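Local coordinates for protein TagI restriction endonuclease (PDB 6GHS) that probably recognises DNA carrying modified cytosines such as 5-methylcytosine and cleaves it, joining an SRA domain to an HNH nuclease domain, at residues 125-136 with 146-157; 48-56 with 65-73. One frame throughout, in Å; residues are numbered along the deposited sequence.

Interaction 1 (125-136 with 146-157); sequences DGLYKVVAHWFA and VCQFQLVKIYDQ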
# COMPACT_ATOMS: atom_id res chain seq x y z
N ASP A 125 24.91 0.64 2.68
CA ASP A 125 24.05 -0.42 3.25
C ASP A 125 22.73 -0.67 2.51
O ASP A 125 21.76 -1.12 3.10
CB ASP A 125 23.76 -0.10 4.73
CG ASP A 125 24.99 -0.17 5.59
OD1 ASP A 125 26.11 -0.12 5.03
OD2 ASP A 125 24.86 -0.29 6.82
N GLY A 126 22.71 -0.43 1.20
CA GLY A 126 21.52 -0.72 0.38
C GLY A 126 20.34 0.24 0.49
O GLY A 126 20.42 1.29 1.12
N LEU A 127 19.23 -0.15 -0.13
CA LEU A 127 18.06 0.71 -0.27
C LEU A 127 17.09 0.59 0.91
O LEU A 127 16.81 -0.50 1.42
CB LEU A 127 17.32 0.35 -1.56
CG LEU A 127 18.11 0.25 -2.86
CD1 LEU A 127 17.25 -0.37 -3.95
CD2 LEU A 127 18.63 1.61 -3.32
N TYR A 128 16.58 1.75 1.34
CA TYR A 128 15.50 1.85 2.31
C TYR A 128 14.32 2.62 1.71
O TYR A 128 14.47 3.36 0.73
CB TYR A 128 15.97 2.58 3.56
CG TYR A 128 16.91 1.79 4.44
CD1 TYR A 128 18.12 1.30 3.95
CD2 TYR A 128 16.60 1.57 5.78
CE1 TYR A 128 18.99 0.59 4.76
CE2 TYR A 128 17.46 0.86 6.61
CZ TYR A 128 18.65 0.37 6.09
OH TYR A 128 19.51 -0.34 6.91
N LYS A 129 13.15 2.42 2.31
CA LYS A 129 11.90 3.02 1.88
C LYS A 129 11.58 4.06 2.93
O LYS A 129 11.78 3.81 4.12
CB LYS A 129 10.82 1.94 1.86
CG LYS A 129 9.41 2.34 1.47
CD LYS A 129 8.45 1.18 1.76
CE LYS A 129 6.99 1.45 1.39
NZ LYS A 129 6.79 1.50 -0.08
N VAL A 130 11.12 5.23 2.52
CA VAL A 130 10.68 6.26 3.47
C VAL A 130 9.19 6.01 3.70
O VAL A 130 8.42 5.90 2.74
CB VAL A 130 10.90 7.69 2.93
CG1 VAL A 130 10.59 8.72 4.01
CG2 VAL A 130 12.33 7.85 2.42
N VAL A 131 8.79 5.91 4.96
CA VAL A 131 7.44 5.50 5.31
C VAL A 131 6.59 6.63 5.87
O VAL A 131 5.41 6.76 5.51
CB VAL A 131 7.48 4.30 6.28
CG1 VAL A 131 6.10 4.00 6.85
CG2 VAL A 131 8.05 3.08 5.56
N ALA A 132 7.15 7.44 6.76
CA ALA A 132 6.43 8.57 7.33
C ALA A 132 7.36 9.70 7.65
O ALA A 132 8.58 9.51 7.68
CB ALA A 132 5.69 8.15 8.59
N HIS A 133 6.79 10.88 7.89
CA HIS A 133 7.56 12.04 8.35
C HIS A 133 6.78 12.89 9.33
O HIS A 133 5.56 12.90 9.32
CB HIS A 133 8.00 12.89 7.17
CG HIS A 133 6.86 13.58 6.49
ND1 HIS A 133 6.27 13.08 5.35
CD2 HIS A 133 6.20 14.72 6.79
CE1 HIS A 133 5.29 13.89 4.98
NE2 HIS A 133 5.24 14.89 5.83
N TRP A 134 7.49 13.63 10.16
CA TRP A 134 6.85 14.49 11.15
C TRP A 134 7.82 15.56 11.60
O TRP A 134 8.98 15.58 11.18
CB TRP A 134 6.43 13.66 12.36
CG TRP A 134 7.58 12.94 12.97
CD1 TRP A 134 8.41 13.39 13.95
CD2 TRP A 134 8.05 11.65 12.60
NE1 TRP A 134 9.37 12.45 14.22
CE2 TRP A 134 9.18 11.37 13.41
CE3 TRP A 134 7.64 10.69 11.66
CZ2 TRP A 134 9.89 10.18 13.31
CZ3 TRP A 134 8.35 9.51 11.56
CH2 TRP A 134 9.46 9.26 12.38
N PHE A 135 7.33 16.44 12.47
CA PHE A 135 8.17 17.40 13.18
C PHE A 135 8.16 17.09 14.65
O PHE A 135 7.15 16.65 15.20
CB PHE A 135 7.70 18.82 12.91
CG PHE A 135 8.01 19.27 11.53
CD1 PHE A 135 7.24 18.84 10.46
CD2 PHE A 135 9.09 20.09 11.28
CE1 PHE A 135 7.53 19.24 9.17
CE2 PHE A 135 9.38 20.50 9.99
CZ PHE A 135 8.60 20.07 8.93
N ALA A 136 9.32 17.29 15.28
CA ALA A 136 9.47 17.13 16.72
C ALA A 136 10.36 18.24 17.25
O ALA A 136 10.85 19.06 16.47
CB ALA A 136 10.05 15.76 17.06
N VAL A 146 12.49 20.26 14.52
CA VAL A 146 13.18 19.59 13.42
C VAL A 146 12.24 18.64 12.70
O VAL A 146 11.26 18.15 13.27
CB VAL A 146 14.42 18.79 13.88
CG1 VAL A 146 15.52 19.75 14.30
CG2 VAL A 146 14.08 17.81 15.01
N CYS A 147 12.58 18.38 11.44
CA CYS A 147 11.87 17.45 10.59
C CYS A 147 12.46 16.05 10.77
O CYS A 147 13.66 15.92 10.88
CB CYS A 147 12.05 17.90 9.16
SG CYS A 147 10.91 17.09 8.05
N GLN A 148 11.63 15.02 10.78
CA GLN A 148 12.13 13.65 10.93
C GLN A 148 11.44 12.65 10.01
O GLN A 148 10.30 12.83 9.62
CB GLN A 148 11.99 13.19 12.38
CG GLN A 148 13.19 13.52 13.23
CD GLN A 148 13.06 13.02 14.66
OE1 GLN A 148 11.98 13.05 15.25
NE2 GLN A 148 14.17 12.55 15.22
N PHE A 149 12.16 11.59 9.68
CA PHE A 149 11.70 10.59 8.73
C PHE A 149 11.87 9.21 9.33
O PHE A 149 12.77 8.98 10.13
CB PHE A 149 12.48 10.72 7.41
CG PHE A 149 12.41 12.09 6.80
CD1 PHE A 149 13.30 13.08 7.20
CD2 PHE A 149 11.44 12.40 5.85
CE1 PHE A 149 13.22 14.35 6.65
CE2 PHE A 149 11.36 13.67 5.30
CZ PHE A 149 12.25 14.64 5.69
N GLN A 150 10.98 8.30 8.96
CA GLN A 150 11.11 6.89 9.28
C GLN A 150 11.49 6.11 8.01
O GLN A 150 10.77 6.15 7.01
CB GLN A 150 9.80 6.37 9.84
CG GLN A 150 9.93 5.01 10.51
CD GLN A 150 8.59 4.46 10.95
OE1 GLN A 150 7.56 4.75 10.34
NE2 GLN A 150 8.60 3.66 12.00
N LEU A 151 12.64 5.42 8.06
CA LEU A 151 13.12 4.61 6.93
C LEU A 151 13.19 3.13 7.30
O LEU A 151 13.63 2.79 8.39
CB LEU A 151 14.49 5.11 6.43
CG LEU A 151 14.45 6.48 5.75
CD1 LEU A 151 14.56 7.60 6.77
CD2 LEU A 151 15.55 6.63 4.72
N VAL A 152 12.74 2.28 6.38
CA VAL A 152 12.63 0.82 6.58
C VAL A 152 13.37 0.13 5.45
O VAL A 152 13.21 0.50 4.28
CB VAL A 152 11.16 0.34 6.54
CG1 VAL A 152 11.08 -1.18 6.60
CG2 VAL A 152 10.36 0.97 7.67
N LYS A 153 14.15 -0.89 5.77
CA LYS A 153 14.92 -1.56 4.74
C LYS A 153 14.04 -2.32 3.77
O LYS A 153 13.18 -3.10 4.17
CB LYS A 153 15.97 -2.50 5.31
CG LYS A 153 16.83 -3.09 4.21
CD LYS A 153 18.20 -3.45 4.71
CE LYS A 153 19.08 -3.87 3.56
NZ LYS A 153 20.42 -4.18 4.13
N ILE A 154 14.28 -2.07 2.50
CA ILE A 154 13.68 -2.82 1.43
C ILE A 154 14.48 -4.11 1.30
O ILE A 154 15.67 -4.06 1.01
CB ILE A 154 13.74 -2.02 0.13
CG1 ILE A 154 12.78 -0.84 0.22
CG2 ILE A 154 13.41 -2.89 -1.08
CD1 ILE A 154 13.14 0.28 -0.72
N TYR A 155 13.82 -5.24 1.55
CA TYR A 155 14.43 -6.56 1.36
C TYR A 155 14.05 -7.20 0.03
O TYR A 155 14.91 -7.75 -0.65
CB TYR A 155 14.11 -7.50 2.54
CG TYR A 155 15.09 -7.33 3.67
CD1 TYR A 155 16.46 -7.52 3.46
CD2 TYR A 155 14.66 -6.95 4.96
CE1 TYR A 155 17.38 -7.35 4.48
CE2 TYR A 155 15.58 -6.79 6.00
CZ TYR A 155 16.94 -6.99 5.75
OH TYR A 155 17.87 -6.83 6.76
N ASP A 156 12.78 -7.11 -0.34
CA ASP A 156 12.33 -7.48 -1.68
C ASP A 156 11.70 -6.26 -2.34
O ASP A 156 10.83 -5.62 -1.75
CB ASP A 156 11.33 -8.64 -1.60
CG ASP A 156 10.95 -9.20 -2.96
OD1 ASP A 156 11.83 -9.34 -3.85
OD2 ASP A 156 9.75 -9.50 -3.16
N GLN A 157 12.13 -5.94 -3.57
CA GLN A 157 11.70 -4.71 -4.26
C GLN A 157 10.29 -4.77 -4.86
O GLN A 157 9.61 -3.74 -4.95
CB GLN A 157 12.71 -4.34 -5.35
CG GLN A 157 14.08 -4.05 -4.78
CD GLN A 157 15.05 -3.49 -5.79
OE1 GLN A 157 14.65 -3.01 -6.86
NE2 GLN A 157 16.33 -3.54 -5.46
O HOH W 1 18.15 -3.30 0.47
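Trp134, Tyr128 and Phe135 each turn a ring face to the strand that holds 146-153. Over the indole of Trp134 lies the CB of Gln148, toward the rim and 3.3 Å from NE1, while the CB of Gln150 meets the six-membered end at its edge, 3.9 Å from CH2. The phenol of Tyr128 carries Lys153 on one face, its CB 4.0 Å from the ring centroid in a CH-pi contact, and has the carbonyl oxygens of Asp125 and Gly126 in plane at its edge. Cys147 lies over one face of Phe135, its SG 4.3 Å from the ring centroid in a sulfur-aromatic contact.

The indole crosses to the partner strand because CG of Trp134 sits between the backbone N and the carbonyl carbon (chi1 58°). NE1 then donates to OE1 of Gln148 at 2.9 Å, a bent bond at 146°, with ring and amide planes 74° apart. Lys236 of the second subunit also bonds OE1, and His237 of that subunit meets the indole edge-to-face. A leucine in place of Trp134 would probably cost the Gln148 amide one of its grips and deprive that histidine of its aromatic partner.

Lys153 runs extended across Tyr128 to a salt bridge with Glu15, adding only a weak bond to Asp125 O. Between the backbones, paired bonds join Lys129 to Val152, Trp134 to Gln148 and Ala136 to Val146. Val131 and Ala132 together face Gln150 in a classic beta bulge: Val131 N donates to Gln150 O at 2.9 Å, and Gln150 N donates to Ala132 O. His133 and Phe149 lie on the face that meets helix 89-100. The whole is a long, bulged antiparallel hairpin within the curved sheet of the SRA domain.

Interaction 2 (48-56 with 65-73); sequences AIVLNGGYP and IIYTGHGGQ
Ile49 lays its CD1 over one face of the Tyr67 ring, 3.9 Å from the centroid and 14° off the normal, a clear CH-pi contact. Leu51 takes the edge of the same ring with CD1, 4.1 Å from CD1 of Tyr67. Its other methyl, CD2, meets Ile65 CG2 tip to tip at 3.6 Å. Tyr67 presents its ring to both because CG is anti to the backbone N (chi1 -170°), which projects the phenol from its strand against 48-51.

Farther along, Tyr55 lies across Thr68 at about a right angle, with Thr68 CG2 over one ring face, 4.0 Å from Tyr55 CG. Its hydroxyl reaches the glycine-rich loop through a water in the ring plane, which donates to Tyr55 OH at 2.9 Å and accepts from Gly71 N. Gln73 comes from the opposite direction, its CG 3.6 Å from Tyr55 OH.

In the next shell, Gln80 bonds the same hydroxyl and Asp58 holds Thr68 OG1, while the ring of His138 meets that of Tyr55 steeply. Gln84 bonds Gly71 O, in the residue whose amide donates to the water. From neighbouring strands of the sheet, Leu151 touches Ile49 and Tyr67, and Val106 touches Ile49 and Ile65.

The strand axes run at 93° and approach no closer than 9.2 Å, so side chains rather than backbones span the gap. Between the strands the contact is largely apolar carbon against the face and edge of one ring; in the loops a tyrosine hydroxyl, a water and a backbone amide are linked in a row.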
# COMPACT_ATOMS: atom_id res chain seq x y z
N ALA A 48 19.57 9.61 -1.98
CA ALA A 48 20.43 9.07 -0.93
C ALA A 48 20.47 9.90 0.33
O ALA A 48 20.18 11.09 0.31
CB ALA A 48 21.84 8.90 -1.46
N ILE A 49 20.83 9.25 1.43
CA ILE A 49 21.19 9.92 2.66
C ILE A 49 22.46 9.31 3.21
O ILE A 49 22.72 8.13 3.01
CB ILE A 49 20.08 9.88 3.73
CG1 ILE A 49 19.71 8.44 4.14
CG2 ILE A 49 18.84 10.60 3.22
CD1 ILE A 49 19.02 8.36 5.48
N VAL A 50 23.23 10.14 3.91
CA VAL A 50 24.44 9.72 4.61
C VAL A 50 24.18 9.90 6.08
O VAL A 50 23.77 10.98 6.50
CB VAL A 50 25.63 10.59 4.20
CG1 VAL A 50 26.83 10.38 5.13
CG2 VAL A 50 25.99 10.31 2.75
N LEU A 51 24.46 8.85 6.85
CA LEU A 51 24.10 8.78 8.26
C LEU A 51 25.36 8.64 9.10
O LEU A 51 25.92 7.55 9.23
CB LEU A 51 23.14 7.61 8.48
CG LEU A 51 22.62 7.33 9.90
CD1 LEU A 51 22.22 8.59 10.68
CD2 LEU A 51 21.46 6.36 9.80
N ASN A 52 25.79 9.76 9.68
CA ASN A 52 27.06 9.89 10.39
C ASN A 52 26.82 10.73 11.65
O ASN A 52 27.48 11.76 11.85
CB ASN A 52 28.07 10.55 9.44
CG ASN A 52 29.52 10.42 9.90
OD1 ASN A 52 29.81 9.99 11.02
ND2 ASN A 52 30.44 10.79 9.01
N GLY A 53 25.86 10.30 12.48
CA GLY A 53 25.46 11.01 13.72
C GLY A 53 25.35 12.53 13.61
O GLY A 53 25.93 13.26 14.43
N GLY A 54 24.62 13.00 12.60
CA GLY A 54 24.47 14.44 12.31
C GLY A 54 23.66 15.20 13.34
O GLY A 54 23.97 16.36 13.61
N TYR A 55 22.60 14.58 13.88
CA TYR A 55 21.86 15.11 15.03
C TYR A 55 21.78 14.03 16.11
O TYR A 55 21.83 12.84 15.79
CB TYR A 55 20.44 15.51 14.63
CG TYR A 55 20.33 16.87 13.97
CD1 TYR A 55 20.70 17.05 12.64
CD2 TYR A 55 19.81 17.97 14.66
CE1 TYR A 55 20.59 18.29 12.02
CE2 TYR A 55 19.70 19.21 14.05
CZ TYR A 55 20.09 19.37 12.73
OH TYR A 55 19.98 20.59 12.10
N PRO A 56 21.63 14.44 17.39
CA PRO A 56 21.42 13.45 18.45
C PRO A 56 19.97 12.95 18.53
O PRO A 56 19.68 12.06 19.33
CB PRO A 56 21.81 14.20 19.74
CG PRO A 56 22.07 15.63 19.33
CD PRO A 56 21.58 15.81 17.93
N ILE A 65 15.26 3.26 10.68
CA ILE A 65 16.02 4.48 10.96
C ILE A 65 15.10 5.67 11.15
O ILE A 65 14.25 5.94 10.30
CB ILE A 65 16.97 4.88 9.81
CG1 ILE A 65 17.75 3.67 9.29
CG2 ILE A 65 17.93 5.96 10.28
CD1 ILE A 65 18.70 4.02 8.17
N ILE A 66 15.30 6.39 12.25
CA ILE A 66 14.71 7.70 12.44
C ILE A 66 15.78 8.70 12.03
O ILE A 66 16.73 8.92 12.78
CB ILE A 66 14.27 7.95 13.91
CG1 ILE A 66 13.48 6.76 14.46
CG2 ILE A 66 13.44 9.21 14.01
CD1 ILE A 66 12.40 6.25 13.53
N TYR A 67 15.65 9.26 10.83
CA TYR A 67 16.60 10.25 10.30
C TYR A 67 16.09 11.66 10.52
O TYR A 67 14.93 11.93 10.27
CB TYR A 67 16.84 10.03 8.80
CG TYR A 67 17.97 10.85 8.22
CD1 TYR A 67 19.29 10.64 8.63
CD2 TYR A 67 17.74 11.82 7.25
CE1 TYR A 67 20.34 11.38 8.10
CE2 TYR A 67 18.79 12.57 6.72
CZ TYR A 67 20.09 12.34 7.15
OH TYR A 67 21.13 13.07 6.63
N THR A 68 16.97 12.54 10.99
CA THR A 68 16.63 13.95 11.22
C THR A 68 17.15 14.80 10.07
O THR A 68 18.25 14.58 9.57
CB THR A 68 17.21 14.46 12.54
OG1 THR A 68 16.97 13.48 13.57
CG2 THR A 68 16.56 15.79 12.96
N GLY A 69 16.35 15.78 9.68
CA GLY A 69 16.55 16.51 8.44
C GLY A 69 17.57 17.62 8.51
O GLY A 69 18.31 17.75 9.47
N HIS A 70 17.59 18.41 7.45
CA HIS A 70 18.55 19.47 7.28
C HIS A 70 17.92 20.84 7.55
O HIS A 70 16.72 21.03 7.34
CB HIS A 70 19.09 19.42 5.85
CG HIS A 70 20.19 20.40 5.60
ND1 HIS A 70 19.96 21.66 5.10
CD2 HIS A 70 21.52 20.33 5.85
CE1 HIS A 70 21.10 22.32 5.03
NE2 HIS A 70 22.06 21.53 5.48
N GLY A 71 18.73 21.78 8.03
CA GLY A 71 18.34 23.18 8.17
C GLY A 71 18.46 23.76 9.57
O GLY A 71 18.42 23.03 10.57
N GLY A 72 18.62 25.09 9.64
CA GLY A 72 18.58 25.84 10.89
C GLY A 72 19.79 25.75 11.81
O GLY A 72 19.65 25.97 13.02
N GLN A 73 20.97 25.46 11.28
CA GLN A 73 22.18 25.40 12.10
C GLN A 73 23.01 26.65 11.92
O GLN A 73 23.06 27.21 10.83
CB GLN A 73 23.03 24.18 11.76
CG GLN A 73 22.67 22.96 12.60
CD GLN A 73 23.80 21.96 12.74
OE1 GLN A 73 24.86 22.08 12.13
NE2 GLN A 73 23.57 20.94 13.57
O HOH W 2 20.83 21.52 9.50

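In the fold
Both interactions belong to the SAD/SRA region and to one mixed sheet, their centres about 12 Å apart. Along the chain they come in series: 48-56 and 65-73 meet first, and the hairpin of 125-136 with 146-157 follows. The joint between them is strand 64-68, which pairs antiparallel with strand 145-153: Leu151 N lies 2.8 Å from Ile65 O, and Phe149 N lies as far from Tyr67 O, both probable hydrogen bonds. Interaction 1 thus works within the sheet, while interaction 2 spans two strands of it that run nearly at right angles. Together they tie neighbouring and crossing strands of the SRA domain, probably the part that recognises modified cytosine.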